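Local atomic coordinates of Serine/threonine-protein kinase-like protein ACR4 (PDB entry 7A0J), a protein that acts as a plant receptor kinase that, with the CLE40 peptide as its ligand, controls formative cell divisions in root meristems. Residues 235-246 and 272-282; 142-153 and 181-191. All coordinates share one frame; numbering follows the deposited sequence.

Interaction 1: residues 235-246 and 272-282; sequences AVVGGKFYACGI and FYDLAAGNYFT
Tyr242 takes the rotamer with CG between its backbone N and carbonyl carbon (chi1 75°), and Thr282 holds OG1 beside its own N (chi1 -62°). These torsions bring the phenol and the hydroxyl together between repeats 6 and 7, two neighbouring blades of the beta-propeller ectodomain. Tyr242 OH and Thr282 OG1 share a hydrogen bond of 2.8 Å. Thr282 OG1 lies at the edge of the Tyr242 ring, near its plane. Gly239 CA of its own turn sits over one face of the same ring, toward the rim.

The turns of the two blades are joined by the backbone. Lys240 N donates to Asn279 O at 2.9 Å, with a nearly straight N-H...O angle of 162°. Asn279 O also accepts from a water that is held by Phe241 N. The Phe241 and Tyr280 side chains run alongside each other, with Phe241 CD2 at the edge of the Tyr280 ring. The Lys240 chain runs past the phenol of Tyr280, with CD 3.4 Å from Tyr280 OH.

Further along the strands the side-chain packing is mainly apolar. Leu275 packs its CG against Ile246 CG1 at 3.7 Å and its CD1 against Cys244 CB. Cys244 is itself tied to Cys255 by a disulfide. The Val237 side chain stands roughly perpendicular to that of Leu275, and its CG2 meets Ala277 CB at 3.7 Å. Ile246 CD1 lies against the backbone of Asp274, 3.4 Å from Asp274 N.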
loop_
_atom_site.group_PDB
_atom_site.type_symbol
_atom_site.label_atom_id
_atom_site.label_comp_id
_atom_site.label_asym_id
_atom_site.label_seq_id
_atom_site.Cartn_x
_atom_site.Cartn_y
_atom_site.Cartn_z
ATOM N N ALA A 235 -6.049 9.210 -7.233
ATOM C CA ALA A 235 -5.552 8.143 -6.333
ATOM C C ALA A 235 -6.710 7.243 -5.894
ATOM O O ALA A 235 -7.866 7.709 -5.887
ATOM C CB ALA A 235 -4.860 8.758 -5.142
ATOM N N VAL A 236 -6.395 5.994 -5.544
ATOM C CA VAL A 236 -7.350 5.006 -4.965
ATOM C C VAL A 236 -6.620 4.213 -3.874
ATOM O O VAL A 236 -5.406 3.970 -4.025
ATOM C CB VAL A 236 -7.944 4.091 -6.055
ATOM C CG1 VAL A 236 -6.868 3.339 -6.825
ATOM C CG2 VAL A 236 -8.975 3.126 -5.487
ATOM N N VAL A 237 -7.336 3.856 -2.806
ATOM C CA VAL A 237 -6.832 3.004 -1.689
ATOM C C VAL A 237 -7.897 1.949 -1.378
ATOM O O VAL A 237 -9.081 2.204 -1.667
ATOM C CB VAL A 237 -6.476 3.845 -0.446
ATOM C CG1 VAL A 237 -5.310 4.783 -0.719
ATOM C CG2 VAL A 237 -7.671 4.620 0.091
ATOM N N GLY A 238 -7.480 0.810 -0.821
ATOM C CA GLY A 238 -8.364 -0.314 -0.464
ATOM C C GLY A 238 -8.320 -0.611 1.023
ATOM O O GLY A 238 -7.218 -0.876 1.543
ATOM N N GLY A 239 -9.478 -0.545 1.686
ATOM C CA GLY A 239 -9.696 -1.098 3.035
ATOM C C GLY A 239 -10.069 -2.567 2.955
ATOM O O GLY A 239 -9.956 -3.142 1.853
ATOM N N LYS A 240 -10.517 -3.157 4.065
ATOM C CA LYS A 240 -10.822 -4.610 4.140
ATOM C C LYS A 240 -12.076 -4.923 3.313
ATOM O O LYS A 240 -12.034 -5.920 2.567
ATOM C CB LYS A 240 -10.967 -5.078 5.591
ATOM C CG LYS A 240 -11.299 -6.556 5.734
ATOM C CD LYS A 240 -10.770 -7.198 6.999
ATOM C CE LYS A 240 -9.286 -7.499 6.932
ATOM N NZ LYS A 240 -8.982 -8.855 7.443
ATOM N N PHE A 241 -13.135 -4.111 3.424
ATOM C CA PHE A 241 -14.432 -4.320 2.723
ATOM C C PHE A 241 -14.903 -3.038 2.020
ATOM O O PHE A 241 -16.114 -2.921 1.753
ATOM C CB PHE A 241 -15.495 -4.805 3.713
ATOM C CG PHE A 241 -15.168 -6.102 4.409
ATOM C CD1 PHE A 241 -14.996 -7.272 3.685
ATOM C CD2 PHE A 241 -15.050 -6.157 5.791
ATOM C CE1 PHE A 241 -14.702 -8.466 4.326
ATOM C CE2 PHE A 241 -14.758 -7.352 6.431
ATOM C CZ PHE A 241 -14.583 -8.504 5.697
ATOM N N TYR A 242 -13.987 -2.119 1.707
ATOM C CA TYR A 242 -14.298 -0.806 1.078
ATOM C C TYR A 242 -13.079 -0.296 0.303
ATOM O O TYR A 242 -11.969 -0.828 0.488
ATOM C CB TYR A 242 -14.722 0.212 2.141
ATOM C CG TYR A 242 -13.582 0.750 2.967
ATOM C CD1 TYR A 242 -13.244 0.173 4.181
ATOM C CD2 TYR A 242 -12.819 1.818 2.524
ATOM C CE1 TYR A 242 -12.187 0.652 4.939
ATOM C CE2 TYR A 242 -11.755 2.304 3.266
ATOM C CZ TYR A 242 -11.437 1.719 4.478
ATOM O OH TYR A 242 -10.393 2.198 5.213
ATOM N N ALA A 243 -13.293 0.725 -0.528
ATOM C CA ALA A 243 -12.238 1.508 -1.211
ATOM C C ALA A 243 -12.554 2.999 -1.061
ATOM O O ALA A 243 -13.732 3.334 -0.832
ATOM C CB ALA A 243 -12.143 1.104 -2.663
ATOM N N CYS A 244 -11.530 3.848 -1.157
ATOM C CA CYS A 244 -11.646 5.330 -1.190
ATOM C C CYS A 244 -10.748 5.868 -2.304
ATOM O O CYS A 244 -9.762 5.191 -2.650
ATOM C CB CYS A 244 -11.257 5.968 0.139
ATOM S SG CYS A 244 -12.268 5.426 1.540
ATOM N N GLY A 245 -11.089 7.040 -2.842
ATOM C CA GLY A 245 -10.319 7.707 -3.906
ATOM C C GLY A 245 -10.389 9.215 -3.788
ATOM O O GLY A 245 -11.281 9.718 -3.076
ATOM N N ILE A 246 -9.459 9.904 -4.448
ATOM C CA ILE A 246 -9.438 11.388 -4.597
ATOM C C ILE A 246 -9.905 11.714 -6.021
ATOM O O ILE A 246 -9.259 11.231 -6.967
ATOM C CB ILE A 246 -8.031 11.942 -4.291
ATOM C CG1 ILE A 246 -7.614 11.635 -2.849
ATOM C CG2 ILE A 246 -7.949 13.430 -4.600
ATOM C CD1 ILE A 246 -6.182 11.998 -2.522
ATOM N N PHE A 272 -7.675 16.668 -0.171
ATOM C CA PHE A 272 -6.456 15.873 0.139
ATOM C C PHE A 272 -5.595 15.759 -1.122
ATOM O O PHE A 272 -6.160 15.802 -2.234
ATOM C CB PHE A 272 -6.829 14.475 0.638
ATOM C CG PHE A 272 -7.685 14.443 1.879
ATOM C CD1 PHE A 272 -7.158 14.779 3.116
ATOM C CD2 PHE A 272 -9.015 14.054 1.813
ATOM C CE1 PHE A 272 -7.942 14.735 4.259
ATOM C CE2 PHE A 272 -9.798 14.012 2.956
ATOM C CZ PHE A 272 -9.260 14.351 4.176
ATOM N N TYR A 273 -4.276 15.614 -0.954
ATOM C CA TYR A 273 -3.314 15.346 -2.055
ATOM C C TYR A 273 -2.945 13.855 -2.076
ATOM O O TYR A 273 -2.332 13.427 -3.072
ATOM C CB TYR A 273 -2.095 16.272 -1.960
ATOM C CG TYR A 273 -1.038 15.900 -0.951
ATOM C CD1 TYR A 273 -0.110 14.903 -1.214
ATOM C CD2 TYR A 273 -0.928 16.582 0.251
ATOM C CE1 TYR A 273 0.874 14.568 -0.297
ATOM C CE2 TYR A 273 0.053 16.262 1.178
ATOM C CZ TYR A 273 0.958 15.251 0.903
ATOM O OH TYR A 273 1.927 14.930 1.811
ATOM N N ASP A 274 -3.309 13.090 -1.038
ATOM C CA ASP A 274 -3.059 11.624 -0.971
ATOM C C ASP A 274 -3.919 10.982 0.128
ATOM O O ASP A 274 -4.330 11.702 1.059
ATOM C CB ASP A 274 -1.573 11.330 -0.749
ATOM C CG ASP A 274 -1.114 9.992 -1.303
ATOM O OD1 ASP A 274 -1.976 9.213 -1.760
ATOM O OD2 ASP A 274 0.108 9.743 -1.279
ATOM N N LEU A 275 -4.181 9.675 0.001
ATOM C CA LEU A 275 -4.935 8.848 0.983
ATOM C C LEU A 275 -4.107 7.615 1.360
ATOM O O LEU A 275 -3.245 7.207 0.558
ATOM C CB LEU A 275 -6.272 8.403 0.381
ATOM C CG LEU A 275 -7.305 9.497 0.117
ATOM C CD1 LEU A 275 -8.583 8.894 -0.446
ATOM C CD2 LEU A 275 -7.603 10.299 1.376
ATOM N N ALA A 276 -4.377 7.058 2.543
ATOM C CA ALA A 276 -3.912 5.729 3.008
ATOM C C ALA A 276 -5.091 5.013 3.674
ATOM O O ALA A 276 -5.928 5.701 4.288
ATOM C CB ALA A 276 -2.746 5.881 3.954
ATOM N N ALA A 277 -5.163 3.688 3.534
ATOM C CA ALA A 277 -6.259 2.846 4.066
ATOM C C ALA A 277 -5.680 1.746 4.960
ATOM O O ALA A 277 -4.688 1.109 4.554
ATOM C CB ALA A 277 -7.065 2.268 2.929
ATOM N N GLY A 278 -6.267 1.578 6.149
ATOM C CA GLY A 278 -6.115 0.388 7.009
ATOM C C GLY A 278 -7.283 -0.555 6.794
ATOM O O GLY A 278 -7.940 -0.436 5.742
ATOM N N ASN A 279 -7.562 -1.436 7.758
ATOM C CA ASN A 279 -8.644 -2.452 7.652
ATOM C C ASN A 279 -10.011 -1.754 7.642
ATOM O O ASN A 279 -10.803 -2.048 6.725
ATOM C CB ASN A 279 -8.547 -3.538 8.733
ATOM C CG ASN A 279 -8.395 -3.012 10.147
ATOM O OD1 ASN A 279 -8.422 -1.806 10.381
ATOM N ND2 ASN A 279 -8.227 -3.917 11.096
ATOM N N TYR A 280 -10.275 -0.859 8.603
ATOM C CA TYR A 280 -11.619 -0.274 8.862
ATOM C C TYR A 280 -11.544 1.247 9.060
ATOM O O TYR A 280 -12.438 1.803 9.728
ATOM C CB TYR A 280 -12.260 -0.945 10.080
ATOM C CG TYR A 280 -12.395 -2.443 9.965
ATOM C CD1 TYR A 280 -13.261 -3.012 9.045
ATOM C CD2 TYR A 280 -11.654 -3.293 10.770
ATOM C CE1 TYR A 280 -13.389 -4.387 8.929
ATOM C CE2 TYR A 280 -11.770 -4.670 10.665
ATOM C CZ TYR A 280 -12.642 -5.220 9.742
ATOM O OH TYR A 280 -12.764 -6.575 9.635
ATOM N N PHE A 281 -10.540 1.911 8.479
ATOM C CA PHE A 281 -10.387 3.388 8.546
ATOM C C PHE A 281 -9.413 3.872 7.467
ATOM O O PHE A 281 -8.488 3.124 7.087
ATOM C CB PHE A 281 -9.924 3.819 9.939
ATOM C CG PHE A 281 -8.597 3.243 10.354
ATOM C CD1 PHE A 281 -8.515 1.965 10.884
ATOM C CD2 PHE A 281 -7.430 3.976 10.205
ATOM C CE1 PHE A 281 -7.292 1.431 11.258
ATOM C CE2 PHE A 281 -6.208 3.441 10.583
ATOM C CZ PHE A 281 -6.142 2.169 11.103
ATOM N N THR A 282 -9.634 5.104 7.001
ATOM C CA THR A 282 -8.834 5.802 5.962
ATOM C C THR A 282 -8.298 7.107 6.554
ATOM O O THR A 282 -9.019 7.731 7.357
ATOM C CB THR A 282 -9.682 6.050 4.707
ATOM O OG1 THR A 282 -10.071 4.773 4.205
ATOM C CG2 THR A 282 -8.961 6.826 3.626
HETATM O O HOH W 1 -4.307 0.208 1.733
HETATM O O HOH W 2 -13.456 -2.732 5.771
#

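Interaction 2: residues 142-153 and 181-191; sequences SLSAGSEFNCAL and FQKIAAGGYHV
The Phe149 ring has Gly146 CA of its own turn over one face, offset toward the rim. At its edge, in plane, is His190 O, 3.6 Å from Phe149 CZ. Val191 CG2 approaches the ring obliquely, 3.6 Å from Phe149 CE1, and Ala186 CB is a little further off. The Tyr189 ring has Ser147 OG over one face and Glu148 OE2 at its edge, in plane; the carboxylate is turned 80° from the ring. Ser147 OG is hydrogen-bonded to Asp98.

An alanine in place of Phe149 would probably open a gap beside Ala186 and Val191 and leave Val191 CG2 without the ring it packs on.

Two direct hydrogen bonds join the segments. Ser147 N donates to Gly188 O at 3.0 Å. Ala186 N donates to Ser144 OG at 2.9 Å, almost straight at 169°. Ser144 OG points away from its backbone N, which places it in front of Ala186 N, and it also bonds Ser3 OG. Toward the end of the strands away from the turns, the side chains of Leu153 and Ile184 run antiparallel alongside each other, with Leu153 CD2 3.6 Å from Ile184 CG2. Leu153 CD2 also meets Phe181 CB at 3.7 Å.

This is blade-to-blade packing between repeats 4 and 5 of the propeller. Strand 142-145 lies nearly parallel to strand 183-186, at 18°. Strand 2-3 borders strand 139-145, strand 160-163 flanks strand 150-154, and strand 100-105 touches Leu143 and Ala145.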
loop_
_atom_site.group_PDB
_atom_site.type_symbol
_atom_site.label_atom_id
_atom_site.label_comp_id
_atom_site.label_asym_id
_atom_site.label_seq_id
_atom_site.Cartn_x
_atom_site.Cartn_y
_atom_site.Cartn_z
ATOM N N SER A 142 4.393 -1.545 -9.453
ATOM C CA SER A 142 3.186 -1.118 -8.696
ATOM C C SER A 142 2.624 -2.293 -7.885
ATOM O O SER A 142 1.422 -2.595 -8.028
ATOM C CB SER A 142 2.154 -0.536 -9.632
ATOM O OG SER A 142 2.699 0.546 -10.374
ATOM N N LEU A 143 3.466 -2.932 -7.066
ATOM C CA LEU A 143 3.054 -3.982 -6.093
ATOM C C LEU A 143 1.940 -3.425 -5.196
ATOM O O LEU A 143 2.032 -2.247 -4.794
ATOM C CB LEU A 143 4.262 -4.421 -5.255
ATOM C CG LEU A 143 4.944 -5.717 -5.693
ATOM C CD1 LEU A 143 5.417 -5.636 -7.135
ATOM C CD2 LEU A 143 6.111 -6.042 -4.771
ATOM N N SER A 144 0.925 -4.243 -4.908
ATOM C CA SER A 144 -0.202 -3.910 -3.998
ATOM C C SER A 144 -0.688 -5.191 -3.314
ATOM O O SER A 144 -0.964 -6.176 -4.028
ATOM C CB SER A 144 -1.315 -3.213 -4.736
ATOM O OG SER A 144 -2.046 -2.367 -3.860
ATOM N N ALA A 145 -0.780 -5.167 -1.981
ATOM C CA ALA A 145 -1.027 -6.349 -1.123
ATOM C C ALA A 145 -2.488 -6.374 -0.659
ATOM O O ALA A 145 -2.983 -5.328 -0.191
ATOM C CB ALA A 145 -0.082 -6.324 0.051
ATOM N N GLY A 146 -3.140 -7.533 -0.797
ATOM C CA GLY A 146 -4.426 -7.851 -0.151
ATOM C C GLY A 146 -4.212 -8.646 1.125
ATOM O O GLY A 146 -3.049 -8.759 1.556
ATOM N N SER A 147 -5.288 -9.181 1.711
ATOM C CA SER A 147 -5.254 -9.983 2.962
ATOM C C SER A 147 -4.558 -11.326 2.710
ATOM O O SER A 147 -3.706 -11.706 3.535
ATOM C CB SER A 147 -6.638 -10.184 3.532
ATOM O OG SER A 147 -7.180 -8.956 3.993
ATOM N N GLU A 148 -4.909 -12.012 1.616
ATOM C CA GLU A 148 -4.446 -13.393 1.306
ATOM C C GLU A 148 -3.928 -13.478 -0.137
ATOM O O GLU A 148 -3.895 -14.600 -0.678
ATOM C CB GLU A 148 -5.587 -14.388 1.532
ATOM C CG GLU A 148 -6.219 -14.286 2.910
ATOM C CD GLU A 148 -7.325 -15.290 3.183
ATOM O OE1 GLU A 148 -7.193 -16.453 2.751
ATOM O OE2 GLU A 148 -8.321 -14.906 3.831
ATOM N N PHE A 149 -3.516 -12.349 -0.728
ATOM C CA PHE A 149 -2.957 -12.265 -2.103
ATOM C C PHE A 149 -2.101 -11.001 -2.241
ATOM O O PHE A 149 -2.146 -10.136 -1.343
ATOM C CB PHE A 149 -4.081 -12.270 -3.144
ATOM C CG PHE A 149 -4.955 -11.040 -3.129
ATOM C CD1 PHE A 149 -4.656 -9.946 -3.926
ATOM C CD2 PHE A 149 -6.069 -10.973 -2.307
ATOM C CE1 PHE A 149 -5.457 -8.812 -3.904
ATOM C CE2 PHE A 149 -6.869 -9.841 -2.288
ATOM C CZ PHE A 149 -6.562 -8.764 -3.086
ATOM N N ASN A 150 -1.353 -10.906 -3.345
ATOM C CA ASN A 150 -0.567 -9.706 -3.745
ATOM C C ASN A 150 -0.706 -9.521 -5.262
ATOM O O ASN A 150 -0.745 -10.542 -5.979
ATOM C CB ASN A 150 0.897 -9.820 -3.308
ATOM C CG ASN A 150 1.535 -8.479 -3.010
ATOM O OD1 ASN A 150 1.755 -7.671 -3.910
ATOM N ND2 ASN A 150 1.844 -8.234 -1.748
ATOM N N CYS A 151 -0.801 -8.272 -5.727
ATOM C CA CYS A 151 -0.977 -7.919 -7.162
ATOM C C CYS A 151 0.166 -7.016 -7.629
ATOM O O CYS A 151 0.942 -6.546 -6.777
ATOM C CB CYS A 151 -2.312 -7.227 -7.412
ATOM S SG CYS A 151 -3.740 -8.264 -7.009
ATOM N N ALA A 152 0.252 -6.805 -8.944
ATOM C CA ALA A 152 1.235 -5.929 -9.621
ATOM C C ALA A 152 0.766 -5.666 -11.055
ATOM O O ALA A 152 -0.065 -6.451 -11.562
ATOM C CB ALA A 152 2.600 -6.570 -9.596
ATOM N N LEU A 153 1.275 -4.596 -11.672
ATOM C CA LEU A 153 0.984 -4.224 -13.080
ATOM C C LEU A 153 2.135 -4.699 -13.969
ATOM O O LEU A 153 3.301 -4.513 -13.576
ATOM C CB LEU A 153 0.800 -2.707 -13.184
ATOM C CG LEU A 153 -0.457 -2.150 -12.520
ATOM C CD1 LEU A 153 -0.494 -0.632 -12.626
ATOM C CD2 LEU A 153 -1.710 -2.761 -13.129
ATOM N N PHE A 181 -4.227 -0.339 -16.838
ATOM C CA PHE A 181 -4.249 0.401 -15.549
ATOM C C PHE A 181 -2.978 1.250 -15.426
ATOM O O PHE A 181 -1.900 0.777 -15.834
ATOM C CB PHE A 181 -4.376 -0.590 -14.390
ATOM C CG PHE A 181 -5.696 -1.317 -14.338
ATOM C CD1 PHE A 181 -6.860 -0.650 -13.989
ATOM C CD2 PHE A 181 -5.783 -2.653 -14.702
ATOM C CE1 PHE A 181 -8.076 -1.317 -13.959
ATOM C CE2 PHE A 181 -7.002 -3.316 -14.677
ATOM C CZ PHE A 181 -8.146 -2.647 -14.306
ATOM N N GLN A 182 -3.113 2.466 -14.890
ATOM C CA GLN A 182 -1.976 3.368 -14.545
ATOM C C GLN A 182 -1.689 3.274 -13.040
ATOM O O GLN A 182 -0.548 3.585 -12.646
ATOM C CB GLN A 182 -2.254 4.808 -14.992
ATOM C CG GLN A 182 -3.467 5.461 -14.342
ATOM C CD GLN A 182 -3.748 6.819 -14.936
ATOM O OE1 GLN A 182 -4.784 7.050 -15.555
ATOM N NE2 GLN A 182 -2.807 7.733 -14.765
ATOM N N LYS A 183 -2.677 2.864 -12.236
ATOM C CA LYS A 183 -2.534 2.644 -10.770
ATOM C C LYS A 183 -3.483 1.526 -10.320
ATOM O O LYS A 183 -4.570 1.397 -10.919
ATOM C CB LYS A 183 -2.814 3.944 -10.007
ATOM C CG LYS A 183 -1.835 5.077 -10.289
ATOM C CD LYS A 183 -1.964 6.252 -9.349
ATOM C CE LYS A 183 -0.930 7.326 -9.612
ATOM N NZ LYS A 183 -1.223 8.562 -8.850
ATOM N N ILE A 184 -3.069 0.740 -9.322
ATOM C CA ILE A 184 -3.926 -0.266 -8.624
ATOM C C ILE A 184 -3.787 -0.077 -7.108
ATOM O O ILE A 184 -2.735 0.426 -6.657
ATOM C CB ILE A 184 -3.589 -1.710 -9.054
ATOM C CG1 ILE A 184 -2.112 -2.055 -8.837
ATOM C CG2 ILE A 184 -4.020 -1.957 -10.494
ATOM C CD1 ILE A 184 -1.845 -3.538 -8.721
ATOM N N ALA A 185 -4.827 -0.456 -6.363
ATOM C CA ALA A 185 -4.861 -0.471 -4.884
ATOM C C ALA A 185 -5.620 -1.716 -4.418
ATOM O O ALA A 185 -6.866 -1.729 -4.516
ATOM C CB ALA A 185 -5.494 0.794 -4.360
ATOM N N ALA A 186 -4.884 -2.729 -3.958
ATOM C CA ALA A 186 -5.433 -3.955 -3.337
ATOM C C ALA A 186 -6.037 -3.591 -1.977
ATOM O O ALA A 186 -5.392 -2.831 -1.225
ATOM C CB ALA A 186 -4.354 -5.002 -3.205
ATOM N N GLY A 187 -7.251 -4.078 -1.709
ATOM C CA GLY A 187 -7.884 -4.064 -0.377
ATOM C C GLY A 187 -7.834 -5.449 0.236
ATOM O O GLY A 187 -7.031 -6.270 -0.244
ATOM N N GLY A 188 -8.675 -5.712 1.239
ATOM C CA GLY A 188 -8.759 -7.016 1.922
ATOM C C GLY A 188 -9.001 -8.154 0.943
ATOM O O GLY A 188 -8.163 -9.076 0.888
ATOM N N TYR A 189 -10.104 -8.091 0.191
ATOM C CA TYR A 189 -10.596 -9.188 -0.687
ATOM C C TYR A 189 -11.079 -8.611 -2.024
ATOM O O TYR A 189 -11.990 -9.195 -2.647
ATOM C CB TYR A 189 -11.688 -9.975 0.042
ATOM C CG TYR A 189 -11.325 -10.341 1.459
ATOM C CD1 TYR A 189 -10.617 -11.499 1.739
ATOM C CD2 TYR A 189 -11.656 -9.512 2.519
ATOM C CE1 TYR A 189 -10.265 -11.834 3.036
ATOM C CE2 TYR A 189 -11.310 -9.832 3.822
ATOM C CZ TYR A 189 -10.612 -10.998 4.082
ATOM O OH TYR A 189 -10.270 -11.322 5.363
ATOM N N HIS A 190 -10.468 -7.506 -2.456
ATOM C CA HIS A 190 -10.768 -6.814 -3.736
ATOM C C HIS A 190 -9.530 -6.043 -4.202
ATOM O O HIS A 190 -8.620 -5.813 -3.377
ATOM C CB HIS A 190 -11.971 -5.874 -3.575
ATOM C CG HIS A 190 -11.610 -4.560 -2.968
ATOM N ND1 HIS A 190 -11.616 -4.354 -1.605
ATOM C CD2 HIS A 190 -11.203 -3.400 -3.528
ATOM C CE1 HIS A 190 -11.242 -3.118 -1.350
ATOM N NE2 HIS A 190 -10.980 -2.512 -2.513
ATOM N N VAL A 191 -9.522 -5.652 -5.477
ATOM C CA VAL A 191 -8.554 -4.681 -6.063
ATOM C C VAL A 191 -9.361 -3.622 -6.816
ATOM O O VAL A 191 -10.308 -4.007 -7.531
ATOM C CB VAL A 191 -7.536 -5.373 -6.989
ATOM C CG1 VAL A 191 -6.464 -4.407 -7.474
ATOM C CG2 VAL A 191 -6.899 -6.587 -6.328
HETATM O O HOH W 3 0.343 -0.239 -6.807
HETATM O O HOH W 4 1.018 2.575 -10.620
HETATM O O HOH W 5 -7.585 -11.648 0.446
#

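How the interactions relate
Interactions 1 and 2 are equivalent interfaces between successive blades, repeats 6 and 7 and repeats 4 and 5. They share no segment, but 181-191 and 235-246 belong to neighbouring repeats, so the two contacts meet. Gly239 O and Gly188 N are 2.9 Å apart, probably a hydrogen bond, and Ala185 CB packs on Val236 O. Interaction 2 is the more buried; interaction 1 is partly buried. In both, a turn amide bonds a turn carbonyl and apolar side chains fill the space between the strands. The chemistry differs at the aromatic: Tyr242 bonds a threonine hydroxyl, whereas Phe149 meets a valine, and interaction 2 adds a serine-to-backbone bond.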